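Local atomic coordinates of probable transcriptional regulator (Rhodococcus jostii, PDB entry 3HIM), a protein that probably binds DNA through an N-terminal helix-turn-helix and regulates transcription as a member of the TetR family. Residues T98-V101 with T102-D106; G169-V172 with S173-F176; F176-H179 with T180-D183; A188-Y191 with V192-A195. All coordinates share one frame; numbering follows the deposited sequence.

Interaction 1. Residues T98-V101 with T102-D106; sequences TAYV and TWHAD
Tyr-100 and His-104, like Thr-98 and Thr-102, stand one helical turn apart on helix 89-106, where each amide from Thr-102 to Ala-105 bonds to the carbonyl four residues earlier, at 2.9 to 3.1 Å between N and O. Thr-98 O takes a second donor: besides the amide of Thr-102 it receives the hydroxyl, with OG1 of Thr-102 2.7 Å from O of Thr-98. The two donors arrive from opposite faces of the carbonyl plane. In Thr-102, OG1 stands anti to the carbonyl carbon (chi1 -56°), which directs it at Thr-98 O of the previous turn. The aromatic pair is T-shaped. The CD2-NE2 edge of His-104 is directed at a face of Tyr-100, with ring planes at 75° and His-104 NE2 3.6 Å from Tyr-100 CE1. A water closes the far side of the pair, donating to Tyr-100 OH and hydrogen-bonded to His-104 NE2 at 2.8 Å from its oxygen. Over a face of the imidazole lies CE3 of Trp-103, whose indole NE1 bonds to Ser-74. Tyr-100 OH is also held by Thr-166 O, and Ile-170 of helix 158-175 packs on both rings. Tyr-100 OH is thus satisfied by Thr-166 O and the water, and His-104 NE2 by the same water, which probably helps fix both rings, while the hydroxyl of Thr-102 bonds within its own helix.

Interaction 2. Residues G169-V172 with S173-F176; sequences GIDV and SRWF
Val-172 and Asp-171, on the last turn of helix 158-175, carry most of this contact. Val-172 spreads its two methyls over separate aromatic residues: CG2 lies 3.9 Å from CZ2 of Trp-175, and CG1 is equally far from CB of Phe-176. Its CA sits over one face of the indole, which chi1 of 61° at Trp-175 folds back along the helix. Asp-171 works through both ends. Its carbonyl accepts the amides of Arg-174 and Trp-175, and its carboxylate is gripped side-on by Arg-174, NE to OD1 at 2.7 Å and NH2 to OD2 at 2.9 Å. The NE bond is nearly straight (170°) and lies in the guanidinium plane, although the two flat groups are turned 34° apart. A methionine in place of Arg-174 would probably leave the buried carboxylate of Asp-171 without its neutralising charge, with Ser-167 of the second subunit, bonded to OD2, as a remaining anchor. Tyr-116 of that subunit packs on Asp-171. The last turn tightens to three-residue spacing at Ser-173 and Arg-174 and returns to four before Phe-176 leaves helical phi/psi, a helix C-terminus in the C-terminal domain of a TetR-family protein, at its dimer interface.

Interaction 3. Residues F176-H179 with T180-D183; sequences FPSH and TYSD
With chi1 at 70°, OG of Ser-178 lies between its own backbone N and carbonyl carbon and faces the amide of Tyr-181, while Phe-176, with CG anti to the backbone N (chi1 -178°), extends its ring under the returning chain. The hydroxyl oxygen of Ser-178 accepts that amide, N of Tyr-181 to OG at 2.7 Å and 161° at the hydrogen. The reverse bond runs from N of Ser-178 to O of Tyr-181 at 2.8 Å, reaching this carbonyl from above its plane. One serine therefore holds both polar backbone atoms of Tyr-181 and closes the loop between helices 158-175 and 184-198. Phe-176 reaches the same carbonyl with carbon: its CE2 is 3.3 Å from O of Tyr-181, and its CZ is 3.4 Å from O of Ser-182. The peptide bond after Phe-176 is cis, and CB of Pro-177 rests over the centre of the phenyl ring, 3.9 Å above its plane. Pro-177 CB also meets CB of Ser-182 across the loop. An alanine instead of Phe-176 would probably open a gap beneath the Tyr-181 and Ser-182 carbonyls and leave Pro-177 without the ring it lies on. Thr-180 OG1 is hydrogen-bonded to Glu-159 of the second subunit. With Ser-178 N and Phe-176 CE2 on opposite faces of the Tyr-181 carbonyl, these contacts probably help fix the loop's path, together with neighbouring helices and the second subunit.

Interaction 4. Residues A188-Y191 with V192-A195; sequences AARY and VELA
Arg-190 and Glu-193 lie side by side on helix 184-198 and point the same way, joined by a salt bridge one turn apart. From CB, the chain of Glu-193 first runs along the backbone of the preceding turn: CB is 3.5 Å from O of Arg-190, and CG comes equally close to O of Ala-189. Beyond CG the chain is extended (chi2 156°), which carries CD past the Ala-189 carbonyl toward the guanidinium. At the tip the two oxygens divide their work. OE2 accepts NH2 of Arg-190 at 2.8 Å in a bond of 167°, met on its syn side but 32° out of the carboxylate plane. OE1 takes a weak bond from NE of Arg-190 at 3.3 Å and a stronger one from a water, 2.7 Å away, which also donates to O of Arg-190. The arginine reaches back by bending at chi2 and chi3, and CB of Ala-189 lies over a face of its guanidinium, toward the rim. This is the intrahelical i to i+3 salt bridge, placed on the last long helix of the TetR-type C-terminal domain, where Ala-160 and Phe-156 of the second subunit pack on Arg-190 and Glu-193 respectively. Tyr-191 and Leu-194 make an apolar contact, CD1 to CD1 at 4.0 Å. Val-192 sets its CG2 methyl beside the Ala-188 carbonyl, 3.2 Å from O of Ala-188, and packs on Met-94 and Thr-98 of helix 89-106. Tyr-191 is also packed by Val-172 and Trp-175 of helix 158-175, and Leu-194 meets Met-198 of the second subunit.

All four contacts fall within the TetR-like C-terminal domain and follow one another along the chain: interaction 1 on helix 89-106, interaction 2 at the end of helix 158-175, interaction 3 in the loop beyond it, and interaction 4 on helix 184-198. Interactions 2 and 3 share Phe-176, whose ring also touches Ala-105 of interaction 1. The centres of interactions 1 and 2 are about 9 Å apart, and a probable hydrogen bond from Ser-173 to the His-104 carbonyl joins them. Tyr-191 of interaction 4 packs against both Val-101 and Val-172. Interaction 1 stays within its subunit, whereas the other three reach the second, which is consistent with these local contacts helping to shape the surface that meets it.

Interaction 1. Residues T98-V101 with T102-D106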
loop_
_atom_site.group_PDB
_atom_site.type_symbol
_atom_site.label_atom_id
_atom_site.label_comp_id
_atom_site.label_asym_id
_atom_site.label_seq_id
_atom_site.Cartn_x
_atom_site.Cartn_y
_atom_site.Cartn_z
ATOM N N THR B 98 -3.996 -1.249 -16.646
ATOM C CA THR B 98 -2.722 -0.762 -17.189
ATOM C C THR B 98 -2.423 0.711 -16.810
ATOM O O THR B 98 -1.361 1.003 -16.243
ATOM C CB THR B 98 -2.652 -0.897 -18.728
ATOM O OG1 THR B 98 -2.842 -2.268 -19.071
ATOM C CG2 THR B 98 -1.288 -0.408 -19.277
ATOM N N ALA B 99 -3.342 1.618 -17.140
ATOM C CA ALA B 99 -3.193 3.046 -16.792
ATOM C C ALA B 99 -3.091 3.262 -15.292
ATOM O O ALA B 99 -2.296 4.062 -14.818
ATOM C CB ALA B 99 -4.354 3.857 -17.351
ATOM N N TYR B 100 -3.908 2.551 -14.536
ATOM C CA TYR B 100 -3.898 2.707 -13.089
ATOM C C TYR B 100 -2.561 2.292 -12.480
ATOM O O TYR B 100 -1.962 3.062 -11.720
ATOM C CB TYR B 100 -5.018 1.886 -12.482
ATOM C CG TYR B 100 -5.271 2.124 -11.013
ATOM C CD1 TYR B 100 -5.715 3.370 -10.538
ATOM C CD2 TYR B 100 -5.144 1.077 -10.106
ATOM C CE1 TYR B 100 -6.007 3.562 -9.145
ATOM C CE2 TYR B 100 -5.400 1.248 -8.757
ATOM C CZ TYR B 100 -5.836 2.483 -8.280
ATOM O OH TYR B 100 -6.093 2.592 -6.943
ATOM N N VAL B 101 -2.088 1.093 -12.811
ATOM C CA VAL B 101 -0.809 0.591 -12.272
ATOM C C VAL B 101 0.384 1.470 -12.730
ATOM O O VAL B 101 1.214 1.899 -11.906
ATOM C CB VAL B 101 -0.611 -0.885 -12.648
ATOM C CG1 VAL B 101 0.819 -1.352 -12.360
ATOM C CG2 VAL B 101 -1.639 -1.769 -11.888
ATOM N N THR B 102 0.448 1.755 -14.039
ATOM C CA THR B 102 1.475 2.643 -14.604
ATOM C C THR B 102 1.512 3.989 -13.876
ATOM O O THR B 102 2.577 4.456 -13.518
ATOM C CB THR B 102 1.226 2.887 -16.123
ATOM O OG1 THR B 102 1.188 1.625 -16.782
ATOM C CG2 THR B 102 2.312 3.767 -16.753
ATOM N N TRP B 103 0.345 4.601 -13.665
ATOM C CA TRP B 103 0.287 5.878 -12.961
ATOM C C TRP B 103 0.920 5.766 -11.587
ATOM O O TRP B 103 1.711 6.631 -11.164
ATOM C CB TRP B 103 -1.141 6.386 -12.838
ATOM C CG TRP B 103 -1.191 7.800 -12.342
ATOM C CD1 TRP B 103 -1.313 8.929 -13.104
ATOM C CD2 TRP B 103 -1.096 8.244 -10.973
ATOM N NE1 TRP B 103 -1.303 10.056 -12.294
ATOM C CE2 TRP B 103 -1.179 9.661 -10.983
ATOM C CE3 TRP B 103 -0.952 7.582 -9.743
ATOM C CZ2 TRP B 103 -1.127 10.429 -9.808
ATOM C CZ3 TRP B 103 -0.904 8.346 -8.566
ATOM C CH2 TRP B 103 -0.982 9.763 -8.613
ATOM N N HIS B 104 0.569 4.705 -10.883
ATOM C CA HIS B 104 1.057 4.507 -9.540
ATOM C C HIS B 104 2.568 4.217 -9.426
ATOM O O HIS B 104 3.191 4.573 -8.422
ATOM C CB HIS B 104 0.217 3.450 -8.833
ATOM C CG HIS B 104 -0.989 4.013 -8.151
ATOM N ND1 HIS B 104 -0.910 4.722 -6.970
ATOM C CD2 HIS B 104 -2.300 3.990 -8.493
ATOM C CE1 HIS B 104 -2.119 5.106 -6.610
ATOM N NE2 HIS B 104 -2.982 4.662 -7.511
ATOM N N ALA B 105 3.141 3.574 -10.435
ATOM C CA ALA B 105 4.597 3.415 -10.531
ATOM C C ALA B 105 5.298 4.746 -10.868
ATOM O O ALA B 105 6.191 5.166 -10.136
ATOM C CB ALA B 105 4.950 2.365 -11.551
ATOM N N ASP B 106 4.900 5.392 -11.966
ATOM C CA ASP B 106 5.469 6.707 -12.357
ATOM C C ASP B 106 5.283 7.829 -11.326
ATOM O O ASP B 106 6.184 8.637 -11.127
ATOM C CB ASP B 106 4.882 7.204 -13.677
ATOM C CG ASP B 106 5.293 6.362 -14.878
ATOM O OD1 ASP B 106 6.257 5.560 -14.802
ATOM O OD2 ASP B 106 4.629 6.540 -15.925
HETATM O O HOH W 1 -5.452 5.564 -6.692
#

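Interaction 2. Residues G169-V172 with S173-F176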
loop_
_atom_site.group_PDB
_atom_site.type_symbol
_atom_site.label_atom_id
_atom_site.label_comp_id
_atom_site.label_asym_id
_atom_site.label_seq_id
_atom_site.Cartn_x
_atom_site.Cartn_y
_atom_site.Cartn_z
ATOM N N GLY B 169 -2.997 -1.337 -7.168
ATOM C CA GLY B 169 -2.419 -0.139 -7.814
ATOM C C GLY B 169 -1.807 0.815 -6.782
ATOM O O GLY B 169 -0.651 1.217 -6.905
ATOM N N ILE B 170 -2.576 1.137 -5.742
ATOM C CA ILE B 170 -2.111 2.019 -4.694
ATOM C C ILE B 170 -0.859 1.483 -4.001
ATOM O O ILE B 170 0.040 2.257 -3.683
ATOM C CB ILE B 170 -3.215 2.253 -3.651
ATOM C CG1 ILE B 170 -4.303 3.165 -4.240
ATOM C CG2 ILE B 170 -2.614 2.834 -2.352
ATOM C CD1 ILE B 170 -5.648 3.103 -3.484
ATOM N N ASP B 171 -0.789 0.166 -3.779
ATOM C CA ASP B 171 0.360 -0.392 -3.068
ATOM C C ASP B 171 1.632 -0.408 -3.916
ATOM O O ASP B 171 2.730 -0.396 -3.389
ATOM C CB ASP B 171 0.068 -1.781 -2.512
ATOM C CG ASP B 171 1.099 -2.218 -1.481
ATOM O OD1 ASP B 171 1.192 -1.599 -0.386
ATOM O OD2 ASP B 171 1.819 -3.190 -1.766
ATOM N N VAL B 172 1.471 -0.429 -5.235
ATOM C CA VAL B 172 2.601 -0.264 -6.146
ATOM C C VAL B 172 3.399 0.984 -5.755
ATOM O O VAL B 172 4.613 0.997 -5.841
ATOM C CB VAL B 172 2.118 -0.176 -7.635
ATOM C CG1 VAL B 172 3.181 0.474 -8.567
ATOM C CG2 VAL B 172 1.656 -1.563 -8.166
ATOM N N SER B 173 2.725 2.041 -5.317
ATOM C CA SER B 173 3.444 3.279 -4.988
ATOM C C SER B 173 4.349 3.109 -3.764
ATOM O O SER B 173 5.291 3.873 -3.577
ATOM C CB SER B 173 2.490 4.466 -4.804
ATOM O OG SER B 173 1.819 4.748 -6.018
ATOM N N ARG B 174 4.054 2.100 -2.947
ATOM C CA ARG B 174 4.865 1.776 -1.777
ATOM C C ARG B 174 6.118 1.008 -2.159
ATOM O O ARG B 174 7.204 1.424 -1.797
ATOM C CB ARG B 174 4.061 0.959 -0.753
ATOM C CG ARG B 174 4.813 0.669 0.571
ATOM C CD ARG B 174 3.996 -0.261 1.504
ATOM N NE ARG B 174 3.662 -1.507 0.807
ATOM C CZ ARG B 174 4.506 -2.512 0.617
ATOM N NH1 ARG B 174 5.748 -2.469 1.115
ATOM N NH2 ARG B 174 4.112 -3.574 -0.063
ATOM N N TRP B 175 5.972 -0.099 -2.894
ATOM C CA TRP B 175 7.101 -1.040 -3.082
ATOM C C TRP B 175 7.903 -0.829 -4.350
ATOM O O TRP B 175 9.018 -1.325 -4.459
ATOM C CB TRP B 175 6.657 -2.518 -3.010
ATOM C CG TRP B 175 5.649 -2.923 -4.077
ATOM C CD1 TRP B 175 4.283 -3.012 -3.929
ATOM C CD2 TRP B 175 5.924 -3.299 -5.433
ATOM N NE1 TRP B 175 3.693 -3.400 -5.115
ATOM C CE2 TRP B 175 4.675 -3.595 -6.050
ATOM C CE3 TRP B 175 7.093 -3.412 -6.191
ATOM C CZ2 TRP B 175 4.574 -3.996 -7.384
ATOM C CZ3 TRP B 175 6.988 -3.799 -7.529
ATOM C CH2 TRP B 175 5.736 -4.096 -8.106
ATOM N N PHE B 176 7.332 -0.128 -5.321
ATOM C CA PHE B 176 7.978 -0.011 -6.624
ATOM C C PHE B 176 9.095 1.043 -6.576
ATOM O O PHE B 176 8.967 2.033 -5.877
ATOM C CB PHE B 176 6.925 0.341 -7.666
ATOM C CG PHE B 176 7.445 0.445 -9.067
ATOM C CD1 PHE B 176 7.966 1.648 -9.539
ATOM C CD2 PHE B 176 7.382 -0.647 -9.920
ATOM C CE1 PHE B 176 8.445 1.761 -10.836
ATOM C CE2 PHE B 176 7.863 -0.549 -11.235
ATOM C CZ PHE B 176 8.390 0.653 -11.689
#

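Interaction 3. Residues F176-H179 with T180-D183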
loop_
_atom_site.group_PDB
_atom_site.type_symbol
_atom_site.label_atom_id
_atom_site.label_comp_id
_atom_site.label_asym_id
_atom_site.label_seq_id
_atom_site.Cartn_x
_atom_site.Cartn_y
_atom_site.Cartn_z
ATOM N N PHE B 176 7.332 -0.128 -5.321
ATOM C CA PHE B 176 7.978 -0.011 -6.624
ATOM C C PHE B 176 9.095 1.043 -6.576
ATOM O O PHE B 176 8.967 2.033 -5.877
ATOM C CB PHE B 176 6.925 0.341 -7.666
ATOM C CG PHE B 176 7.445 0.445 -9.067
ATOM C CD1 PHE B 176 7.966 1.648 -9.539
ATOM C CD2 PHE B 176 7.382 -0.647 -9.920
ATOM C CE1 PHE B 176 8.445 1.761 -10.836
ATOM C CE2 PHE B 176 7.863 -0.549 -11.235
ATOM C CZ PHE B 176 8.390 0.653 -11.689
ATOM N N PRO B 177 10.214 0.819 -7.295
ATOM C CA PRO B 177 10.595 -0.374 -8.064
ATOM C C PRO B 177 11.217 -1.476 -7.208
ATOM O O PRO B 177 11.845 -1.184 -6.188
ATOM C CB PRO B 177 11.651 0.156 -9.029
ATOM C CG PRO B 177 12.269 1.319 -8.319
ATOM C CD PRO B 177 11.192 1.914 -7.443
ATOM N N SER B 178 11.051 -2.730 -7.636
ATOM C CA SER B 178 11.698 -3.876 -6.987
ATOM C C SER B 178 12.744 -4.422 -7.954
ATOM O O SER B 178 12.852 -3.950 -9.096
ATOM C CB SER B 178 10.672 -4.958 -6.664
ATOM O OG SER B 178 10.219 -5.562 -7.865
ATOM N N HIS B 179 13.504 -5.422 -7.523
ATOM C CA HIS B 179 14.447 -6.070 -8.438
ATOM C C HIS B 179 13.735 -6.739 -9.608
ATOM O O HIS B 179 14.186 -6.640 -10.753
ATOM C CB HIS B 179 15.340 -7.060 -7.706
ATOM C CG HIS B 179 16.267 -6.412 -6.729
ATOM N ND1 HIS B 179 17.301 -5.588 -7.121
ATOM C CD2 HIS B 179 16.316 -6.466 -5.377
ATOM C CE1 HIS B 179 17.954 -5.168 -6.051
ATOM N NE2 HIS B 179 17.375 -5.687 -4.980
ATOM N N THR B 180 12.610 -7.386 -9.334
ATOM C CA THR B 180 11.811 -7.964 -10.418
ATOM C C THR B 180 11.074 -6.905 -11.223
ATOM O O THR B 180 11.055 -6.943 -12.453
ATOM C CB THR B 180 10.801 -8.988 -9.918
ATOM O OG1 THR B 180 11.464 -9.898 -9.037
ATOM C CG2 THR B 180 10.203 -9.766 -11.118
ATOM N N TYR B 181 10.465 -5.949 -10.543
ATOM C CA TYR B 181 9.649 -5.026 -11.279
ATOM C C TYR B 181 10.145 -3.608 -11.148
ATOM O O TYR B 181 9.904 -2.931 -10.137
ATOM C CB TYR B 181 8.185 -5.155 -10.862
ATOM C CG TYR B 181 7.647 -6.554 -10.999
ATOM C CD1 TYR B 181 7.381 -7.106 -12.262
ATOM C CD2 TYR B 181 7.391 -7.331 -9.862
ATOM C CE1 TYR B 181 6.870 -8.400 -12.391
ATOM C CE2 TYR B 181 6.874 -8.619 -9.974
ATOM C CZ TYR B 181 6.612 -9.146 -11.231
ATOM O OH TYR B 181 6.119 -10.422 -11.318
ATOM N N SER B 182 10.848 -3.173 -12.185
ATOM C CA SER B 182 11.371 -1.819 -12.244
ATOM C C SER B 182 10.854 -1.129 -13.524
ATOM O O SER B 182 11.072 0.067 -13.741
ATOM C CB SER B 182 12.898 -1.852 -12.187
ATOM O OG SER B 182 13.404 -2.643 -13.248
ATOM N N ASP B 183 10.147 -1.896 -14.348
ATOM C CA ASP B 183 9.519 -1.382 -15.556
ATOM C C ASP B 183 7.993 -1.391 -15.342
ATOM O O ASP B 183 7.405 -2.466 -15.237
ATOM C CB ASP B 183 9.926 -2.267 -16.752
ATOM C CG ASP B 183 9.306 -1.821 -18.064
ATOM O OD1 ASP B 183 8.318 -1.057 -18.047
ATOM O OD2 ASP B 183 9.798 -2.255 -19.125
#

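Interaction 4. Residues A188-Y191 with V192-A195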
loop_
_atom_site.group_PDB
_atom_site.type_symbol
_atom_site.label_atom_id
_atom_site.label_comp_id
_atom_site.label_asym_id
_atom_site.label_seq_id
_atom_site.Cartn_x
_atom_site.Cartn_y
_atom_site.Cartn_z
ATOM N N ALA B 188 2.254 -3.764 -14.826
ATOM C CA ALA B 188 0.877 -3.582 -15.258
ATOM C C ALA B 188 0.386 -4.825 -15.999
ATOM O O ALA B 188 -0.743 -5.281 -15.776
ATOM C CB ALA B 188 0.737 -2.333 -16.110
ATOM N N ALA B 189 1.236 -5.390 -16.858
ATOM C CA ALA B 189 0.841 -6.547 -17.651
ATOM C C ALA B 189 0.510 -7.716 -16.738
ATOM O O ALA B 189 -0.497 -8.401 -16.936
ATOM C CB ALA B 189 1.939 -6.934 -18.656
ATOM N N ARG B 190 1.359 -7.940 -15.739
ATOM C CA ARG B 190 1.107 -8.979 -14.734
ATOM C C ARG B 190 -0.203 -8.769 -13.970
ATOM O O ARG B 190 -0.962 -9.724 -13.726
ATOM C CB ARG B 190 2.274 -9.047 -13.761
ATOM C CG ARG B 190 3.101 -10.289 -13.877
ATOM C CD ARG B 190 3.933 -10.355 -15.117
ATOM N NE ARG B 190 3.171 -10.725 -16.321
ATOM C CZ ARG B 190 3.614 -10.463 -17.543
ATOM N NH1 ARG B 190 4.796 -9.873 -17.681
ATOM N NH2 ARG B 190 2.901 -10.774 -18.612
ATOM N N TYR B 191 -0.480 -7.516 -13.625
ATOM C CA TYR B 191 -1.648 -7.191 -12.827
ATOM C C TYR B 191 -2.892 -7.224 -13.680
ATOM O O TYR B 191 -3.973 -7.552 -13.193
ATOM C CB TYR B 191 -1.478 -5.838 -12.148
ATOM C CG TYR B 191 -0.745 -5.919 -10.832
ATOM C CD1 TYR B 191 -0.071 -7.086 -10.434
ATOM C CD2 TYR B 191 -0.706 -4.819 -9.983
ATOM C CE1 TYR B 191 0.593 -7.145 -9.203
ATOM C CE2 TYR B 191 -0.043 -4.859 -8.777
ATOM C CZ TYR B 191 0.604 -6.007 -8.378
ATOM O OH TYR B 191 1.247 -5.993 -7.140
ATOM N N VAL B 192 -2.741 -6.904 -14.960
ATOM C CA VAL B 192 -3.855 -7.095 -15.896
ATOM C C VAL B 192 -4.308 -8.568 -15.942
ATOM O O VAL B 192 -5.501 -8.852 -15.851
ATOM C CB VAL B 192 -3.509 -6.601 -17.306
ATOM C CG1 VAL B 192 -4.511 -7.132 -18.313
ATOM C CG2 VAL B 192 -3.483 -5.076 -17.326
ATOM N N GLU B 193 -3.354 -9.494 -16.071
ATOM C CA GLU B 193 -3.676 -10.934 -16.098
ATOM C C GLU B 193 -4.434 -11.361 -14.843
ATOM O O GLU B 193 -5.394 -12.154 -14.908
ATOM C CB GLU B 193 -2.405 -11.765 -16.231
ATOM C CG GLU B 193 -1.766 -11.631 -17.604
ATOM C CD GLU B 193 -0.284 -11.947 -17.583
ATOM O OE1 GLU B 193 0.245 -12.324 -16.502
ATOM O OE2 GLU B 193 0.347 -11.800 -18.647
ATOM N N LEU B 194 -3.984 -10.835 -13.705
ATOM C CA LEU B 194 -4.571 -11.209 -12.413
ATOM C C LEU B 194 -5.971 -10.619 -12.213
ATOM O O LEU B 194 -6.852 -11.305 -11.702
ATOM C CB LEU B 194 -3.630 -10.852 -11.262
ATOM C CG LEU B 194 -2.322 -11.654 -11.237
ATOM C CD1 LEU B 194 -1.234 -10.892 -10.444
ATOM C CD2 LEU B 194 -2.526 -13.065 -10.670
ATOM N N ALA B 195 -6.164 -9.363 -12.613
ATOM C CA ALA B 195 -7.470 -8.708 -12.590
ATOM C C ALA B 195 -8.515 -9.462 -13.440
ATOM O O ALA B 195 -9.658 -9.685 -13.022
ATOM C CB ALA B 195 -7.335 -7.243 -13.062
HETATM O O HOH W 2 0.123 -12.166 -13.800
#